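Side-chain contacts in pseudopodium-enriched atypical kinase 1 (Homo sapiens, PDB 6BHC), which is a pseudokinase with a protein-kinase fold, an unusual catalytic cleft and a distinctive mode of dimerization, and probably serves as a signalling scaffold: residues L28-L31 with A32-E36; M390-F393 with A394-L398; W409-A412 with Q413-F417. The protein carries 1 engineered substitution. All coordinates share one frame; numbering follows the deposited sequence.

How the interactions relate
From the N terminus, interaction 1 comes first, on helix 16-39, near the N-terminal end of the chain. Interactions 2 and 3 follow late in the chain, on the successive helices 371-396 and 406-417. Each is a local contact along one helix, so none closes a long loop, and the three run in series without nesting or crossing. In space they gather: the centres of interactions 1 and 3 lie about 8 Å apart, and those of interactions 1 and 2 about 14 Å apart. Met-390 packs on Leu-28 and Leu-31, Trp-409 on Cys-35 and Glu-36, and Phe-393 on Ala-412, tying both chain ends into one helical module. Interactions 1 and 2 also touch the second subunit.

Interaction 1: L28-L31 with A32-E36; sequences LKKL and AVKCE
Lys-30 and Lys-34, one helical turn apart, run side by side and point the same way, with Lys-30 CE 3.5 Å from Lys-34 NZ. The two ammonium nitrogens, Lys-30 NZ and Lys-34 NZ, are 4.5 Å apart, a spacing at which like charges would be expected to repel. Some relief probably comes from Glu-395 of the second subunit, whose OE1 makes a long, weak ion pair with Lys-30 NZ. Lys-30 is stretched out along its whole length; Lys-34 bends at its last torsion (chi4 53°), which carries NZ nearer to Lys-30 than its own CE lies.

Every backbone N-H of 32-35 finds a carbonyl four residues back. Ala-32 N gives to Leu-28 O at 2.9 Å and Val-33 N to Lys-29 O at 3.0 Å. Lys-34 N reaches Lys-30 O at 2.9 Å, and the straightest of the set joins Cys-35 N to Leu-31 O, with an N-H...O angle of 162°. This is the regular alpha-helical ladder of helix 16-39, which packs against C-terminal helices in a manner consistent with the split helical dimerization module of the PEAK family. Side-chain atoms also lie against these carbonyls, closest at Lys-29 O and Leu-31 O. Val-33 CG2 sits 3.2 Å from Lys-29 O, and Cys-35 SG, swung back beside its own backbone N (chi1 -70°), lies 3.2 Å from Leu-31 O.

The helix also meets its neighbours: Leu-28 packs on Arg-386 and Leu-389 of helix 371-396, while Lys-29 touches Ala-416 of helix 406-417. Leu-31, Lys-34 and Cys-35 are additionally covered by Leu-398 of the second subunit.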
ATOM      1  N   LEU A  28      -7.937   5.933   7.051  1.00 27.24           N
ATOM      2  CA  LEU A  28      -7.373   5.086   8.099  1.00 24.17           C
ATOM      3  C   LEU A  28      -8.436   4.212   8.750  1.00 26.05           C
ATOM      4  O   LEU A  28      -8.144   3.082   9.158  1.00 35.83           O
ATOM      5  CB  LEU A  28      -6.671   5.943   9.153  1.00 24.73           C
ATOM      6  CG  LEU A  28      -5.284   6.481   8.791  1.00 32.38           C
ATOM      7  CD1 LEU A  28      -4.753   7.366   9.903  1.00 41.14           C
ATOM      8  CD2 LEU A  28      -4.320   5.337   8.513  1.00 31.55           C
ATOM      9  N   LYS A  29      -9.669   4.712   8.860  1.00 28.49           N
ATOM     10  CA  LYS A  29     -10.757   3.875   9.353  1.00 31.23           C
ATOM     11  C   LYS A  29     -11.046   2.730   8.391  1.00 30.69           C
ATOM     12  O   LYS A  29     -11.316   1.603   8.822  1.00 25.62           O
ATOM     13  CB  LYS A  29     -12.013   4.716   9.579  1.00 27.78           C
ATOM     14  CG  LYS A  29     -11.903   5.686  10.741  1.00 30.82           C
ATOM     15  CD  LYS A  29     -13.155   6.533  10.871  1.00 33.81           C
ATOM     16  CE  LYS A  29     -13.040   7.499  12.036  1.00 33.73           C
ATOM     17  NZ  LYS A  29     -14.179   8.454  12.070  1.00 45.34           N
ATOM     18  N   LYS A  30     -10.990   2.999   7.085  1.00 25.71           N
ATOM     19  CA  LYS A  30     -11.204   1.938   6.107  1.00 31.02           C
ATOM     20  C   LYS A  30     -10.053   0.939   6.119  1.00 32.04           C
ATOM     21  O   LYS A  30     -10.270  -0.270   5.979  1.00 26.26           O
ATOM     22  CB  LYS A  30     -11.390   2.542   4.714  1.00 27.87           C
ATOM     23  CG  LYS A  30     -11.697   1.527   3.623  1.00 52.57           C
ATOM     24  CD  LYS A  30     -11.912   2.210   2.279  1.00 58.83           C
ATOM     25  CE  LYS A  30     -12.150   1.200   1.167  1.00 63.54           C
ATOM     26  NZ  LYS A  30     -12.350   1.862  -0.153  1.00 68.42           N
ATOM     27  N   LEU A  31      -8.822   1.426   6.294  1.00 25.15           N
ATOM     28  CA  LEU A  31      -7.677   0.526   6.394  1.00 25.31           C
ATOM     29  C   LEU A  31      -7.761  -0.336   7.648  1.00 31.11           C
ATOM     30  O   LEU A  31      -7.411  -1.522   7.617  1.00 28.80           O
ATOM     31  CB  LEU A  31      -6.376   1.330   6.383  1.00 29.54           C
ATOM     32  CG  LEU A  31      -6.024   2.049   5.080  1.00 29.98           C
ATOM     33  CD1 LEU A  31      -4.858   3.005   5.291  1.00 27.94           C
ATOM     34  CD2 LEU A  31      -5.700   1.041   3.988  1.00 31.54           C
ATOM     35  N   ALA A  32      -8.224   0.242   8.759  1.00 25.09           N
ATOM     36  CA  ALA A  32      -8.355  -0.532   9.990  1.00 32.98           C
ATOM     37  C   ALA A  32      -9.421  -1.610   9.852  1.00 26.54           C
ATOM     38  O   ALA A  32      -9.234  -2.739  10.321  1.00 30.12           O
ATOM     39  CB  ALA A  32      -8.676   0.395  11.163  1.00 22.33           C
ATOM     40  N   VAL A  33     -10.542  -1.283   9.206  1.00 27.84           N
ATOM     41  CA  VAL A  33     -11.600  -2.268   9.001  1.00 25.03           C
ATOM     42  C   VAL A  33     -11.134  -3.360   8.045  1.00 40.53           C
ATOM     43  O   VAL A  33     -11.442  -4.544   8.234  1.00 35.08           O
ATOM     44  CB  VAL A  33     -12.880  -1.576   8.497  1.00 33.68           C
ATOM     45  CG1 VAL A  33     -13.905  -2.605   8.040  1.00 33.66           C
ATOM     46  CG2 VAL A  33     -13.465  -0.692   9.588  1.00 35.70           C
ATOM     47  N   LYS A  34     -10.382  -2.986   7.006  1.00 30.35           N
ATOM     48  CA  LYS A  34      -9.862  -3.988   6.081  1.00 36.79           C
ATOM     49  C   LYS A  34      -8.859  -4.906   6.769  1.00 36.37           C
ATOM     50  O   LYS A  34      -8.852  -6.118   6.522  1.00 38.04           O
ATOM     51  CB  LYS A  34      -9.230  -3.310   4.866  1.00 41.46           C
ATOM     52  CG  LYS A  34     -10.146  -3.241   3.658  1.00 57.23           C
ATOM     53  CD  LYS A  34      -9.494  -2.495   2.508  1.00 70.54           C
ATOM     54  CE  LYS A  34     -10.302  -2.647   1.230  1.00 80.41           C
ATOM     55  NZ  LYS A  34     -11.729  -2.270   1.428  1.00 82.70           N
ATOM     56  N   CYS A  35      -8.005  -4.350   7.632  1.00 34.30           N
ATOM     57  CA  CYS A  35      -7.113  -5.190   8.424  1.00 30.51           C
ATOM     58  C   CYS A  35      -7.904  -6.129   9.323  1.00 38.07           C
ATOM     59  O   CYS A  35      -7.583  -7.318   9.428  1.00 35.48           O
ATOM     60  CB  CYS A  35      -6.172  -4.323   9.261  1.00 25.82           C
ATOM     61  SG  CYS A  35      -4.914  -3.431   8.326  1.00 35.44           S
ATOM     62  N   GLU A  36      -8.952  -5.613   9.971  1.00 40.78           N
ATOM     63  CA  GLU A  36      -9.763  -6.439  10.859  1.00 46.31           C
ATOM     64  C   GLU A  36     -10.356  -7.634  10.120  1.00 42.26           C
ATOM     65  O   GLU A  36     -10.339  -8.759  10.631  1.00 48.72           O
ATOM     66  CB  GLU A  36     -10.865  -5.590  11.492  1.00 55.19           C
ATOM     67  CG  GLU A  36     -11.902  -6.379  12.271  1.00 66.87           C
ATOM     68  CD  GLU A  36     -12.875  -5.482  13.011  1.00 78.47           C
ATOM     69  OE1 GLU A  36     -12.451  -4.812  13.975  1.00 75.17           O
ATOM     70  OE2 GLU A  36     -14.060  -5.438  12.619  1.00 92.41           O
TER

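Interaction 2: M390-F393 with A394-L398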
ATOM      1  N   MET A 390       0.051   6.680   6.822  1.00 25.54           N
ATOM      2  CA  MET A 390      -0.479   6.481   5.477  1.00 24.64           C
ATOM      3  C   MET A 390       0.641   6.198   4.484  1.00 25.87           C
ATOM      4  O   MET A 390       0.496   5.348   3.598  1.00 29.97           O
ATOM      5  CB  MET A 390      -1.284   7.705   5.042  1.00 25.42           C
ATOM      6  CG  MET A 390      -2.089   7.500   3.768  1.00 31.98           C
ATOM      7  SD  MET A 390      -3.454   6.344   3.998  1.00 42.62           S
ATOM      8  CE  MET A 390      -4.379   7.174   5.286  1.00 35.52           C
ATOM      9  N   ILE A 391       1.766   6.903   4.618  1.00 28.17           N
ATOM     10  CA  ILE A 391       2.920   6.644   3.761  1.00 30.09           C
ATOM     11  C   ILE A 391       3.438   5.228   3.982  1.00 31.18           C
ATOM     12  O   ILE A 391       3.814   4.534   3.030  1.00 32.57           O
ATOM     13  CB  ILE A 391       4.014   7.699   4.016  1.00 31.72           C
ATOM     14  CG1 ILE A 391       3.546   9.077   3.540  1.00 34.59           C
ATOM     15  CG2 ILE A 391       5.318   7.307   3.335  1.00 20.18           C
ATOM     16  CD1 ILE A 391       4.473  10.209   3.938  1.00 27.05           C
ATOM     17  N   LYS A 392       3.448   4.772   5.238  1.00 27.28           N
ATOM     18  CA  LYS A 392       3.939   3.431   5.544  1.00 27.96           C
ATOM     19  C   LYS A 392       3.110   2.362   4.843  1.00 25.25           C
ATOM     20  O   LYS A 392       3.661   1.410   4.278  1.00 29.96           O
ATOM     21  CB  LYS A 392       3.935   3.205   7.055  1.00 32.51           C
ATOM     22  CG  LYS A 392       4.444   1.837   7.488  1.00 49.80           C
ATOM     23  CD  LYS A 392       4.197   1.610   8.974  1.00 64.90           C
ATOM     24  CE  LYS A 392       4.759   0.277   9.442  1.00 71.56           C
ATOM     25  NZ  LYS A 392       6.244   0.236   9.357  1.00 71.26           N
ATOM     26  N   PHE A 393       1.782   2.499   4.869  1.00 22.13           N
ATOM     27  CA  PHE A 393       0.930   1.537   4.177  1.00 23.29           C
ATOM     28  C   PHE A 393       1.152   1.589   2.672  1.00 21.85           C
ATOM     29  O   PHE A 393       1.169   0.549   2.003  1.00 25.02           O
ATOM     30  CB  PHE A 393      -0.540   1.791   4.509  1.00 26.74           C
ATOM     31  CG  PHE A 393      -1.012   1.093   5.751  1.00 28.68           C
ATOM     32  CD1 PHE A 393      -1.497  -0.205   5.691  1.00 31.95           C
ATOM     33  CD2 PHE A 393      -0.974   1.734   6.979  1.00 29.76           C
ATOM     34  CE1 PHE A 393      -1.934  -0.851   6.834  1.00 34.10           C
ATOM     35  CE2 PHE A 393      -1.409   1.094   8.125  1.00 34.92           C
ATOM     36  CZ  PHE A 393      -1.890  -0.201   8.053  1.00 24.47           C
ATOM     37  N   ALA A 394       1.331   2.793   2.123  1.00 20.61           N
ATOM     38  CA  ALA A 394       1.530   2.936   0.685  1.00 26.07           C
ATOM     39  C   ALA A 394       2.827   2.274   0.232  1.00 26.82           C
ATOM     40  O   ALA A 394       2.892   1.707  -0.865  1.00 26.19           O
ATOM     41  CB  ALA A 394       1.520   4.416   0.300  1.00 21.30           C
ATOM     42  N   GLU A 395       3.871   2.336   1.063  1.00 24.48           N
ATOM     43  CA  GLU A 395       5.145   1.729   0.689  1.00 31.76           C
ATOM     44  C   GLU A 395       5.079   0.207   0.734  1.00 30.39           C
ATOM     45  O   GLU A 395       5.807  -0.464  -0.007  1.00 29.95           O
ATOM     46  CB  GLU A 395       6.262   2.245   1.597  1.00 36.00           C
ATOM     47  CG  GLU A 395       6.481   3.751   1.508  1.00 50.32           C
ATOM     48  CD  GLU A 395       7.635   4.232   2.371  1.00 65.21           C
ATOM     49  OE1 GLU A 395       8.427   5.071   1.892  1.00 76.83           O
ATOM     50  OE2 GLU A 395       7.751   3.771   3.525  1.00 65.06           O
ATOM     51  N   LYS A 396       4.218  -0.357   1.585  1.00 24.97           N
ATOM     52  CA  LYS A 396       4.075  -1.807   1.625  1.00 27.11           C
ATOM     53  C   LYS A 396       3.364  -2.355   0.394  1.00 35.63           C
ATOM     54  O   LYS A 396       3.485  -3.550   0.109  1.00 39.15           O
ATOM     55  CB  LYS A 396       3.334  -2.235   2.893  1.00 27.04           C
ATOM     56  CG  LYS A 396       4.212  -2.256   4.132  1.00 39.31           C
ATOM     57  CD  LYS A 396       3.459  -2.788   5.340  1.00 49.91           C
ATOM     58  CE  LYS A 396       4.402  -3.047   6.503  1.00 52.33           C
ATOM     59  NZ  LYS A 396       5.443  -4.054   6.153  1.00 61.67           N
ATOM     60  N   SER A 397       2.638  -1.512  -0.345  1.00 26.58           N
ATOM     61  CA  SER A 397       1.978  -1.969  -1.562  1.00 33.52           C
ATOM     62  C   SER A 397       2.967  -2.330  -2.663  1.00 38.34           C
ATOM     63  O   SER A 397       2.565  -2.955  -3.651  1.00 41.19           O
ATOM     64  CB  SER A 397       1.009  -0.900  -2.074  1.00 38.84           C
ATOM     65  OG  SER A 397       1.705   0.240  -2.550  1.00 38.67           O
ATOM     66  N   LEU A 398       4.235  -1.954  -2.518  1.00 41.91           N
ATOM     67  CA  LEU A 398       5.277  -2.302  -3.472  1.00 41.99           C
ATOM     68  C   LEU A 398       6.260  -3.326  -2.924  1.00 43.73           C
ATOM     69  O   LEU A 398       7.151  -3.763  -3.661  1.00 51.91           O
ATOM     70  CB  LEU A 398       6.025  -1.038  -3.910  1.00 36.99           C
ATOM     71  CG  LEU A 398       5.137  -0.009  -4.613  1.00 44.66           C
ATOM     72  CD1 LEU A 398       5.865   1.309  -4.808  1.00 45.87           C
ATOM     73  CD2 LEU A 398       4.658  -0.560  -5.943  1.00 50.01           C
TER
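Ile-391 and Glu-395 carry the side-chain contact, crossing obliquely, with the branch methyl Ile-391 CG2 4.0 Å from the carboxylate carbon Glu-395 CD. The glutamate CG stands beside its backbone N (chi1 -61°), which lays Glu-395 CG 3.2 Å from Ile-391 O. Replacing this glutamate by an alanine would probably leave Lys-30 of the second subunit without its long, weak ion-pair partner and bare the Ile-391 methyl on that side.

The backbone bonds weaken along the stretch. Glu-395 N gives to Ile-391 O at 3.0 Å and Ala-394 N to Met-390 O at 3.1 Å, but Lys-396 N is 3.3 Å from Lys-392 O. Phe-393 O receives two weak bonds, from Lys-396 N and Ser-397 N. Ala-394 O is gripped twice by one residue: Ser-397 OG donates to it at 2.5 Å, a length unusually short for a hydrogen bond and to be read with caution, and Ser-397 N at 3.3 Å.

Among the charged groups, Lys-392 NZ and Lys-396 NZ keep 5.4 Å apart. Lys-396 NZ is bonded to Gly-403 O, and both lysine chains pack on Asp-408 of helix 406-417.

Helix 371-396 thus meets helix 16-39 through Met-390, the run leading into helix 406-417 through Phe-393 on Ile-404, and the second subunit through Met-390 on its Ala-394 and Ile-391 on its Ala-27.

Interaction 3: W409-A412 with Q413-F417; sequences WLCA and QYLAF
Trp-409 O accepts the backbone N-H of Gln-413, with Gln-413 N 2.9 Å away. The same carbonyl has Gln-413 CG lying against it, and from there the glutamine chain runs extended toward the indole. Its amide oxygen ends against the NE1-CE2 side of the indole, approaching obliquely: Gln-413 OE1 is 3.0 Å from Trp-409 NE1 and 3.2 Å from Trp-409 CE2. Amide and ring planes stand almost perpendicular, 88° apart. Despite the short distance the indole N-H is poorly aimed at OE1, so the pair is a close polar contact without a hydrogen bond. The indole is put there by a CG anti to the backbone N (chi1 174°), and it is further clamped by Phe-39, which stacks on it, and Phe-115, which meets it edge-to-face.

The remaining helical bonds follow in order. Tyr-414 N gives to Leu-410 O at 3.1 Å, and Leu-415 N to Cys-411 O with a nearly straight N-H...O angle of 174°. Ala-416 N closes the series on Ala-412 O at 3.0 Å. On the apolar side Cys-411 SG and Leu-415 CD1 touch loosely at 4.4 Å, and both residues lie on Leu-389 of helix 371-396. Leu-415 O has its own partner in Arg-386 NE of that helix. Helix 406-417 thereby packs on both helix 16-39 and helix 371-396, with Trp-355 reaching Leu-410, Cys-411 and Tyr-414 from a loop.

Between the two segments the side chains meet by van der Waals and close polar contact, and hydrogen bonding is left to the backbone; the ring partners of Trp-409 come from other parts of the chain.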
ATOM      1  N   TRP A 409      -1.882  -2.848  12.390  1.00 23.96           N
ATOM      2  CA  TRP A 409      -3.330  -2.755  12.532  1.00 22.47           C
ATOM      3  C   TRP A 409      -3.706  -1.944  13.766  1.00 20.32           C
ATOM      4  O   TRP A 409      -4.523  -1.019  13.691  1.00 25.03           O
ATOM      5  CB  TRP A 409      -3.929  -4.160  12.592  1.00 19.43           C
ATOM      6  CG  TRP A 409      -5.399  -4.212  12.886  1.00 26.05           C
ATOM      7  CD1 TRP A 409      -6.325  -3.234  12.652  1.00 23.28           C
ATOM      8  CD2 TRP A 409      -6.111  -5.305  13.476  1.00 30.32           C
ATOM      9  NE1 TRP A 409      -7.568  -3.653  13.060  1.00 32.14           N
ATOM     10  CE2 TRP A 409      -7.463  -4.920  13.571  1.00 34.96           C
ATOM     11  CE3 TRP A 409      -5.736  -6.571  13.936  1.00 31.90           C
ATOM     12  CZ2 TRP A 409      -8.441  -5.758  14.104  1.00 36.15           C
ATOM     13  CZ3 TRP A 409      -6.707  -7.401  14.463  1.00 34.05           C
ATOM     14  CH2 TRP A 409      -8.044  -6.992  14.541  1.00 35.43           C
ATOM     15  N   LEU A 410      -3.105  -2.269  14.914  1.00 17.51           N
ATOM     16  CA  LEU A 410      -3.432  -1.561  16.148  1.00 23.05           C
ATOM     17  C   LEU A 410      -3.075  -0.083  16.052  1.00 22.18           C
ATOM     18  O   LEU A 410      -3.796   0.774  16.578  1.00 22.33           O
ATOM     19  CB  LEU A 410      -2.717  -2.218  17.330  1.00 25.95           C
ATOM     20  CG  LEU A 410      -3.017  -3.705  17.543  1.00 41.37           C
ATOM     21  CD1 LEU A 410      -2.248  -4.261  18.733  1.00 45.74           C
ATOM     22  CD2 LEU A 410      -4.511  -3.937  17.713  1.00 39.96           C
ATOM     23  N   CYS A 411      -1.967   0.240  15.380  1.00 22.10           N
ATOM     24  CA  CYS A 411      -1.597   1.640  15.204  1.00 21.25           C
ATOM     25  C   CYS A 411      -2.603   2.365  14.319  1.00 23.14           C
ATOM     26  O   CYS A 411      -2.943   3.525  14.579  1.00 29.28           O
ATOM     27  CB  CYS A 411      -0.190   1.745  14.617  1.00 30.78           C
ATOM     28  SG  CYS A 411       0.415   3.439  14.436  1.00 26.45           S
ATOM     29  N   ALA A 412      -3.093   1.694  13.273  1.00 24.76           N
ATOM     30  CA  ALA A 412      -4.127   2.291  12.435  1.00 17.38           C
ATOM     31  C   ALA A 412      -5.416   2.508  13.219  1.00 23.28           C
ATOM     32  O   ALA A 412      -6.100   3.517  13.021  1.00 25.38           O
ATOM     33  CB  ALA A 412      -4.384   1.416  11.208  1.00 20.51           C
ATOM     34  N   GLN A 413      -5.766   1.572  14.108  1.00 23.04           N
ATOM     35  CA  GLN A 413      -6.948   1.754  14.948  1.00 26.05           C
ATOM     36  C   GLN A 413      -6.824   3.005  15.803  1.00 17.63           C
ATOM     37  O   GLN A 413      -7.791   3.756  15.970  1.00 22.15           O
ATOM     38  CB  GLN A 413      -7.162   0.535  15.844  1.00 27.14           C
ATOM     39  CG  GLN A 413      -7.710  -0.696  15.152  1.00 39.67           C
ATOM     40  CD  GLN A 413      -8.144  -1.764  16.142  1.00 50.20           C
ATOM     41  OE1 GLN A 413      -8.636  -2.823  15.754  1.00 64.30           O
ATOM     42  NE2 GLN A 413      -7.965  -1.487  17.430  1.00 53.79           N
ATOM     43  N   TYR A 414      -5.634   3.241  16.354  1.00 19.45           N
ATOM     44  CA  TYR A 414      -5.421   4.380  17.236  1.00 18.11           C
ATOM     45  C   TYR A 414      -5.594   5.697  16.488  1.00 20.34           C
ATOM     46  O   TYR A 414      -6.420   6.536  16.864  1.00 18.16           O
ATOM     47  CB  TYR A 414      -4.031   4.271  17.858  1.00 17.08           C
ATOM     48  CG  TYR A 414      -3.614   5.431  18.726  1.00 17.83           C
ATOM     49  CD1 TYR A 414      -4.523   6.074  19.559  1.00 14.37           C
ATOM     50  CD2 TYR A 414      -2.296   5.864  18.735  1.00 17.84           C
ATOM     51  CE1 TYR A 414      -4.128   7.128  20.362  1.00 20.59           C
ATOM     52  CE2 TYR A 414      -1.893   6.911  19.531  1.00 20.42           C
ATOM     53  CZ  TYR A 414      -2.810   7.539  20.342  1.00 20.39           C
ATOM     54  OH  TYR A 414      -2.394   8.582  21.135  1.00 14.99           O
ATOM     55  N   LEU A 415      -4.832   5.887  15.409  1.00 16.19           N
ATOM     56  CA  LEU A 415      -4.840   7.171  14.713  1.00 22.25           C
ATOM     57  C   LEU A 415      -6.153   7.428  13.986  1.00 26.05           C
ATOM     58  O   LEU A 415      -6.522   8.589  13.775  1.00 28.27           O
ATOM     59  CB  LEU A 415      -3.672   7.240  13.731  1.00 23.28           C
ATOM     60  CG  LEU A 415      -2.287   7.139  14.374  1.00 24.31           C
ATOM     61  CD1 LEU A 415      -1.195   7.331  13.337  1.00 31.07           C
ATOM     62  CD2 LEU A 415      -2.152   8.152  15.500  1.00 16.58           C
ATOM     63  N   ALA A 416      -6.873   6.374  13.597  1.00 19.34           N
ATOM     64  CA  ALA A 416      -8.109   6.570  12.843  1.00 31.38           C
ATOM     65  C   ALA A 416      -9.215   7.141  13.721  1.00 30.79           C
ATOM     66  O   ALA A 416     -10.012   7.969  13.264  1.00 26.20           O
ATOM     67  CB  ALA A 416      -8.559   5.253  12.213  1.00 18.28           C
ATOM     68  N   PHE A 417      -9.280   6.715  14.982  1.00 21.29           N
ATOM     69  CA  PHE A 417     -10.370   7.094  15.870  1.00 17.54           C
ATOM     70  C   PHE A 417      -9.973   8.100  16.940  1.00 23.15           C
ATOM     71  O   PHE A 417     -10.848   8.569  17.675  1.00 28.54           O
ATOM     72  CB  PHE A 417     -10.961   5.846  16.540  1.00 19.32           C
ATOM     73  CG  PHE A 417     -11.664   4.927  15.585  1.00 29.87           C
ATOM     74  CD1 PHE A 417     -10.965   3.941  14.907  1.00 32.72           C
ATOM     75  CD2 PHE A 417     -13.024   5.055  15.359  1.00 35.51           C
ATOM     76  CE1 PHE A 417     -11.611   3.097  14.023  1.00 36.05           C
ATOM     77  CE2 PHE A 417     -13.676   4.215  14.477  1.00 44.69           C
ATOM     78  CZ  PHE A 417     -12.969   3.235  13.808  1.00 39.17           C
TER